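Local coordinates for GTPase-activating protein BEM3 (Saccharomyces cerevisiae S288C, PDB 6FSF) that is a GTPase-activating protein for Cdc42 and, less efficiently, Rho1, represented here by its tandem PX-PH domains, and binds phosphatidylinositol 3-phosphate, at residues F10-L24 against L38-K52. Numbering follows the deposited sequence.
Sequences FVQPEDFGTIQIEVL and LIAIIDRKSGKEMFK
The first beta hairpin of the PX domain pairs strand 19-24 with strand 38-43, antiparallel, their axes 4.6 Å apart. Gln-20 with Ile-42 and Glu-22 with Ala-40 are the hydrogen-bonded pairs; Gln-20 N reaches Ile-42 O at 2.7 Å. Beyond them Leu-24 N bonds to Leu-38 O and, at the other end, Arg-44 N to Thr-18 O. Arg-44 extends the grip with its side chain: CG stands anti to the backbone N (chi1 178°), but the chain then bends at its second and third torsions, and NH2 meets Gly-17 O at 3.2 Å. That oxygen lies in the guanidinium plane, whereas the nitrogen sits above the carbonyl plane. Gln-20 CG rests over a guanidinium face, 3.5 Å from Arg-44 NH1, its amide nearly parallel to the guanidinium; the long, partly apolar arm of Arg-44 suits this exposed hairpin end, its methylenes crossing Gln-20.

The sheet has two unlike faces. One is mainly branched and apolar, with Ile-19, Ile-21, Val-23, Ile-39 and Ile-41: Ile-21 and Ile-39 pack against Tyr-104 of helix 90-107 of the PX fold, while Ile-19 and Ile-21 reach Phe-108; Ile-21 CG2 meets Ile-41 CD1 at 3.6 Å. On the other, Ala-40 is small enough for Leu-24 CD1 to settle at 3.8 Å from its CB, and the same methyl lies against Lys-52 CD, whose ammonium runs on to a salt bridge with Glu-49.

Strand 49-52 follows, with a classic beta bulge in which Met-50 and Phe-51 both face Ile-41. Met-50 CE touches Ile-19 CG2. The Phe-51 ring carries Ile-41 CB on one face and, on the opposite face, the edge of Phe-10, a T-shaped stack with planes at 80° and Phe-10 CD2 3.9 Å from Phe-51 CZ.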
loop_
_atom_site.group_PDB
_atom_site.type_symbol
_atom_site.label_atom_id
_atom_site.label_comp_id
_atom_site.label_asym_id
_atom_site.label_seq_id
_atom_site.Cartn_x
_atom_site.Cartn_y
_atom_site.Cartn_z
ATOM N N PHE A 10 1.655 22.135 0.780
ATOM C CA PHE A 10 3.017 21.618 0.823
ATOM C C PHE A 10 3.725 21.784 -0.514
ATOM O O PHE A 10 4.941 22.008 -0.542
ATOM C CB PHE A 10 3.020 20.143 1.230
ATOM C CG PHE A 10 2.605 19.896 2.659
ATOM C CD1 PHE A 10 2.337 20.951 3.516
ATOM C CD2 PHE A 10 2.492 18.601 3.146
ATOM C CE1 PHE A 10 1.955 20.721 4.825
ATOM C CE2 PHE A 10 2.114 18.366 4.454
ATOM C CZ PHE A 10 1.844 19.427 5.294
ATOM N N VAL A 11 2.987 21.679 -1.618
ATOM C CA VAL A 11 3.536 21.825 -2.963
ATOM C C VAL A 11 2.589 22.711 -3.761
ATOM O O VAL A 11 1.396 22.408 -3.867
ATOM C CB VAL A 11 3.723 20.469 -3.669
ATOM C CG1 VAL A 11 4.193 20.678 -5.101
ATOM C CG2 VAL A 11 4.710 19.592 -2.906
ATOM N N GLN A 12 3.113 23.801 -4.313
ATOM C CA GLN A 12 2.293 24.685 -5.128
ATOM C C GLN A 12 1.861 23.965 -6.405
ATOM O O GLN A 12 2.610 23.136 -6.935
ATOM C CB GLN A 12 3.063 25.959 -5.478
ATOM C CG GLN A 12 3.441 26.805 -4.271
ATOM C CD GLN A 12 2.233 27.396 -3.571
ATOM O OE1 GLN A 12 1.365 27.994 -4.205
ATOM N NE2 GLN A 12 2.172 27.228 -2.256
ATOM N N PRO A 13 0.658 24.248 -6.915
ATOM C CA PRO A 13 0.197 23.545 -8.126
ATOM C C PRO A 13 1.124 23.709 -9.319
ATOM O O PRO A 13 1.290 22.764 -10.101
ATOM C CB PRO A 13 -1.179 24.175 -8.385
ATOM C CG PRO A 13 -1.633 24.650 -7.044
ATOM C CD PRO A 13 -0.388 25.110 -6.339
ATOM N N GLU A 14 1.740 24.883 -9.478
ATOM C CA GLU A 14 2.662 25.108 -10.585
ATOM C C GLU A 14 3.929 24.270 -10.479
ATOM O O GLU A 14 4.696 24.216 -11.447
ATOM C CB GLU A 14 3.041 26.590 -10.668
ATOM C CG GLU A 14 1.873 27.536 -10.915
ATOM C CD GLU A 14 1.120 27.887 -9.645
ATOM O OE1 GLU A 14 1.713 27.783 -8.551
ATOM O OE2 GLU A 14 -0.067 28.264 -9.742
ATOM N N ASP A 15 4.168 23.622 -9.339
ATOM C CA ASP A 15 5.371 22.831 -9.118
ATOM C C ASP A 15 5.091 21.334 -9.059
ATOM O O ASP A 15 5.943 20.575 -8.586
ATOM C CB ASP A 15 6.068 23.277 -7.830
ATOM C CG ASP A 15 6.564 24.706 -7.899
ATOM O OD1 ASP A 15 6.875 25.176 -9.013
ATOM O OD2 ASP A 15 6.648 25.358 -6.837
ATOM N N PHE A 16 3.921 20.890 -9.526
ATOM C CA PHE A 16 3.613 19.464 -9.528
ATOM C C PHE A 16 4.572 18.665 -10.399
ATOM O O PHE A 16 4.721 17.455 -10.193
ATOM C CB PHE A 16 2.181 19.228 -10.003
ATOM C CG PHE A 16 1.139 19.543 -8.972
ATOM C CD1 PHE A 16 1.483 19.709 -7.641
ATOM C CD2 PHE A 16 -0.193 19.665 -9.336
ATOM C CE1 PHE A 16 0.520 19.996 -6.693
ATOM C CE2 PHE A 16 -1.158 19.951 -8.393
ATOM C CZ PHE A 16 -0.803 20.116 -7.071
ATOM N N GLY A 17 5.222 19.309 -11.370
ATOM C CA GLY A 17 6.131 18.596 -12.247
ATOM C C GLY A 17 7.450 18.223 -11.606
ATOM O O GLY A 17 8.187 17.405 -12.165
ATOM N N THR A 18 7.763 18.798 -10.446
ATOM C CA THR A 18 9.036 18.560 -9.779
ATOM C C THR A 18 8.972 17.443 -8.744
ATOM O O THR A 18 9.937 17.258 -7.995
ATOM C CB THR A 18 9.530 19.842 -9.105
ATOM O OG1 THR A 18 8.742 20.104 -7.934
ATOM C CG2 THR A 18 9.417 21.023 -10.057
ATOM N N ILE A 19 7.869 16.702 -8.676
ATOM C CA ILE A 19 7.714 15.659 -7.671
ATOM C C ILE A 19 7.422 14.329 -8.353
ATOM O O ILE A 19 6.828 14.275 -9.436
ATOM C CB ILE A 19 6.603 15.985 -6.645
ATOM C CG1 ILE A 19 5.233 16.082 -7.330
ATOM C CG2 ILE A 19 6.925 17.265 -5.887
ATOM C CD1 ILE A 19 4.066 16.132 -6.357
ATOM N N GLN A 20 7.864 13.252 -7.709
ATOM C CA GLN A 20 7.450 11.901 -8.052
ATOM C C GLN A 20 6.585 11.354 -6.927
ATOM O O GLN A 20 6.729 11.750 -5.768
ATOM C CB GLN A 20 8.654 10.983 -8.276
ATOM C CG GLN A 20 9.721 11.541 -9.194
ATOM C CD GLN A 20 10.982 10.700 -9.177
ATOM O OE1 GLN A 20 12.073 11.204 -8.914
ATOM N NE2 GLN A 20 10.837 9.409 -9.453
ATOM N N ILE A 21 5.682 10.441 -7.276
ATOM C CA ILE A 21 4.825 9.789 -6.295
ATOM C C ILE A 21 5.150 8.305 -6.269
ATOM O O ILE A 21 5.620 7.734 -7.258
ATOM C CB ILE A 21 3.322 10.024 -6.586
ATOM C CG1 ILE A 21 2.861 9.235 -7.822
ATOM C CG2 ILE A 21 3.039 11.508 -6.763
ATOM C CD1 ILE A 21 2.160 7.920 -7.499
ATOM N N GLU A 22 4.901 7.681 -5.121
ATOM C CA GLU A 22 5.036 6.234 -4.984
ATOM C C GLU A 22 3.992 5.760 -3.986
ATOM O O GLU A 22 4.070 6.093 -2.802
ATOM C CB GLU A 22 6.439 5.838 -4.535
ATOM C CG GLU A 22 6.655 4.330 -4.500
ATOM C CD GLU A 22 8.035 3.941 -4.009
ATOM O OE1 GLU A 22 8.838 4.851 -3.701
ATOM O OE2 GLU A 22 8.320 2.727 -3.931
ATOM N N VAL A 23 3.013 5.003 -4.472
ATOM C CA VAL A 23 2.037 4.365 -3.597
ATOM C C VAL A 23 2.752 3.233 -2.867
ATOM O O VAL A 23 3.167 2.250 -3.487
ATOM C CB VAL A 23 0.825 3.850 -4.383
ATOM C CG1 VAL A 23 -0.210 3.256 -3.444
ATOM C CG2 VAL A 23 0.217 4.974 -5.208
ATOM N N LEU A 24 2.918 3.378 -1.554
ATOM C CA LEU A 24 3.684 2.410 -0.781
ATOM C C LEU A 24 2.844 1.244 -0.278
ATOM O O LEU A 24 3.379 0.145 -0.090
ATOM C CB LEU A 24 4.356 3.101 0.411
ATOM C CG LEU A 24 5.355 4.224 0.107
ATOM C CD1 LEU A 24 5.857 4.855 1.398
ATOM C CD2 LEU A 24 6.518 3.712 -0.729
ATOM N N LEU A 38 -1.355 4.512 1.634
ATOM C CA LEU A 38 -0.188 5.305 2.007
ATOM C C LEU A 38 0.569 5.719 0.751
ATOM O O LEU A 38 0.931 4.871 -0.069
ATOM C CB LEU A 38 0.728 4.510 2.941
ATOM C CG LEU A 38 1.945 5.252 3.497
ATOM C CD1 LEU A 38 1.507 6.362 4.441
ATOM C CD2 LEU A 38 2.898 4.291 4.194
ATOM N N ILE A 39 0.814 7.019 0.609
ATOM C CA ILE A 39 1.399 7.590 -0.598
ATOM C C ILE A 39 2.592 8.450 -0.208
ATOM O O ILE A 39 2.496 9.272 0.711
ATOM C CB ILE A 39 0.372 8.423 -1.388
ATOM C CG1 ILE A 39 -0.805 7.554 -1.815
ATOM C CG2 ILE A 39 1.032 9.082 -2.592
ATOM C CD1 ILE A 39 -1.980 8.341 -2.326
ATOM N N ALA A 40 3.705 8.276 -0.917
ATOM C CA ALA A 40 4.918 9.037 -0.663
ATOM C C ALA A 40 5.125 10.072 -1.759
ATOM O O ALA A 40 4.950 9.781 -2.946
ATOM C CB ALA A 40 6.133 8.113 -0.576
ATOM N N ILE A 41 5.497 11.283 -1.352
ATOM C CA ILE A 41 5.811 12.374 -2.266
ATOM C C ILE A 41 7.315 12.599 -2.224
ATOM O O ILE A 41 7.896 12.756 -1.143
ATOM C CB ILE A 41 5.043 13.657 -1.901
ATOM C CG1 ILE A 41 3.543 13.453 -2.109
ATOM C CG2 ILE A 41 5.532 14.827 -2.736
ATOM C CD1 ILE A 41 3.156 13.218 -3.552
ATOM N N ILE A 42 7.944 12.611 -3.397
ATOM C CA ILE A 42 9.397 12.581 -3.518
ATOM C C ILE A 42 9.846 13.736 -4.405
ATOM O O ILE A 42 9.275 13.960 -5.478
ATOM C CB ILE A 42 9.881 11.233 -4.088
ATOM C CG1 ILE A 42 9.649 10.118 -3.066
ATOM C CG2 ILE A 42 11.346 11.311 -4.493
ATOM C CD1 ILE A 42 9.203 8.805 -3.678
ATOM N N ASP A 43 10.864 14.467 -3.952
ATOM C CA ASP A 43 11.458 15.516 -4.770
ATOM C C ASP A 43 12.254 14.891 -5.909
ATOM O O ASP A 43 13.118 14.041 -5.682
ATOM C CB ASP A 43 12.358 16.417 -3.919
ATOM C CG ASP A 43 13.069 17.477 -4.743
ATOM O OD1 ASP A 43 14.308 17.391 -4.894
ATOM O OD2 ASP A 43 12.388 18.395 -5.244
ATOM N N ARG A 44 11.959 15.322 -7.137
ATOM C CA ARG A 44 12.530 14.682 -8.321
ATOM C C ARG A 44 14.051 14.796 -8.349
ATOM O O ARG A 44 14.757 13.798 -8.530
ATOM C CB ARG A 44 11.930 15.301 -9.582
ATOM C CG ARG A 44 12.490 14.751 -10.883
ATOM C CD ARG A 44 11.558 13.718 -11.491
ATOM N NE ARG A 44 10.250 14.293 -11.788
ATOM C CZ ARG A 44 9.227 13.614 -12.298
ATOM N NH1 ARG A 44 9.351 12.323 -12.572
ATOM N NH2 ARG A 44 8.076 14.230 -12.530
ATOM N N LYS A 45 14.574 16.013 -8.171
ATOM C CA LYS A 45 16.004 16.243 -8.361
ATOM C C LYS A 45 16.833 15.631 -7.237
ATOM O O LYS A 45 17.869 15.005 -7.495
ATOM C CB LYS A 45 16.274 17.743 -8.477
ATOM C CG LYS A 45 15.593 18.403 -9.673
ATOM C CD LYS A 45 16.611 18.816 -10.726
ATOM C CE LYS A 45 15.954 19.064 -12.076
ATOM N NZ LYS A 45 16.944 19.524 -13.092
ATOM N N SER A 46 16.399 15.796 -5.986
ATOM C CA SER A 46 17.144 15.217 -4.875
ATOM C C SER A 46 16.874 13.727 -4.725
ATOM O O SER A 46 17.740 12.987 -4.242
ATOM C CB SER A 46 16.798 15.937 -3.571
ATOM O OG SER A 46 15.476 15.633 -3.161
ATOM N N GLY A 47 15.695 13.266 -5.138
ATOM C CA GLY A 47 15.302 11.899 -4.866
ATOM C C GLY A 47 14.977 11.621 -3.419
ATOM O O GLY A 47 14.845 10.453 -3.041
ATOM N N LYS A 48 14.845 12.658 -2.596
ATOM C CA LYS A 48 14.547 12.497 -1.182
ATOM C C LYS A 48 13.042 12.471 -0.960
ATOM O O LYS A 48 12.290 13.193 -1.621
ATOM C CB LYS A 48 15.174 13.629 -0.367
ATOM C CG LYS A 48 15.188 13.389 1.137
ATOM C CD LYS A 48 15.210 14.698 1.910
ATOM C CE LYS A 48 13.863 15.401 1.827
ATOM N NZ LYS A 48 13.865 16.709 2.538
ATOM N N GLU A 49 12.610 11.630 -0.024
ATOM C CA GLU A 49 11.199 11.529 0.330
ATOM C C GLU A 49 10.827 12.717 1.209
ATOM O O GLU A 49 11.312 12.838 2.339
ATOM C CB GLU A 49 10.931 10.210 1.044
ATOM C CG GLU A 49 9.463 9.905 1.263
ATOM C CD GLU A 49 9.262 8.779 2.251
ATOM O OE1 GLU A 49 9.389 9.037 3.466
ATOM O OE2 GLU A 49 8.999 7.640 1.814
ATOM N N MET A 50 9.957 13.592 0.700
ATOM C CA MET A 50 9.636 14.810 1.434
ATOM C C MET A 50 8.590 14.564 2.518
ATOM O O MET A 50 8.734 15.063 3.640
ATOM C CB MET A 50 9.178 15.901 0.463
ATOM C CG MET A 50 10.273 16.346 -0.503
ATOM S SD MET A 50 9.922 17.897 -1.355
ATOM C CE MET A 50 8.677 17.383 -2.531
ATOM N N PHE A 51 7.544 13.797 2.217
ATOM C CA PHE A 51 6.526 13.481 3.214
ATOM C C PHE A 51 5.678 12.322 2.711
ATOM O O PHE A 51 5.770 11.912 1.552
ATOM C CB PHE A 51 5.650 14.700 3.534
ATOM C CG PHE A 51 4.911 15.254 2.347
ATOM C CD1 PHE A 51 5.505 16.192 1.517
ATOM C CD2 PHE A 51 3.614 14.852 2.069
ATOM C CE1 PHE A 51 4.824 16.710 0.426
ATOM C CE2 PHE A 51 2.928 15.364 0.981
ATOM C CZ PHE A 51 3.535 16.294 0.158
ATOM N N LYS A 52 4.851 11.793 3.612
ATOM C CA LYS A 52 3.853 10.786 3.282
ATOM C C LYS A 52 2.488 11.252 3.768
ATOM O O LYS A 52 2.376 12.097 4.661
ATOM C CB LYS A 52 4.171 9.423 3.912
ATOM C CG LYS A 52 5.578 8.917 3.681
ATOM C CD LYS A 52 5.730 7.520 4.262
ATOM C CE LYS A 52 7.184 7.159 4.483
ATOM N NZ LYS A 52 7.820 8.095 5.455
#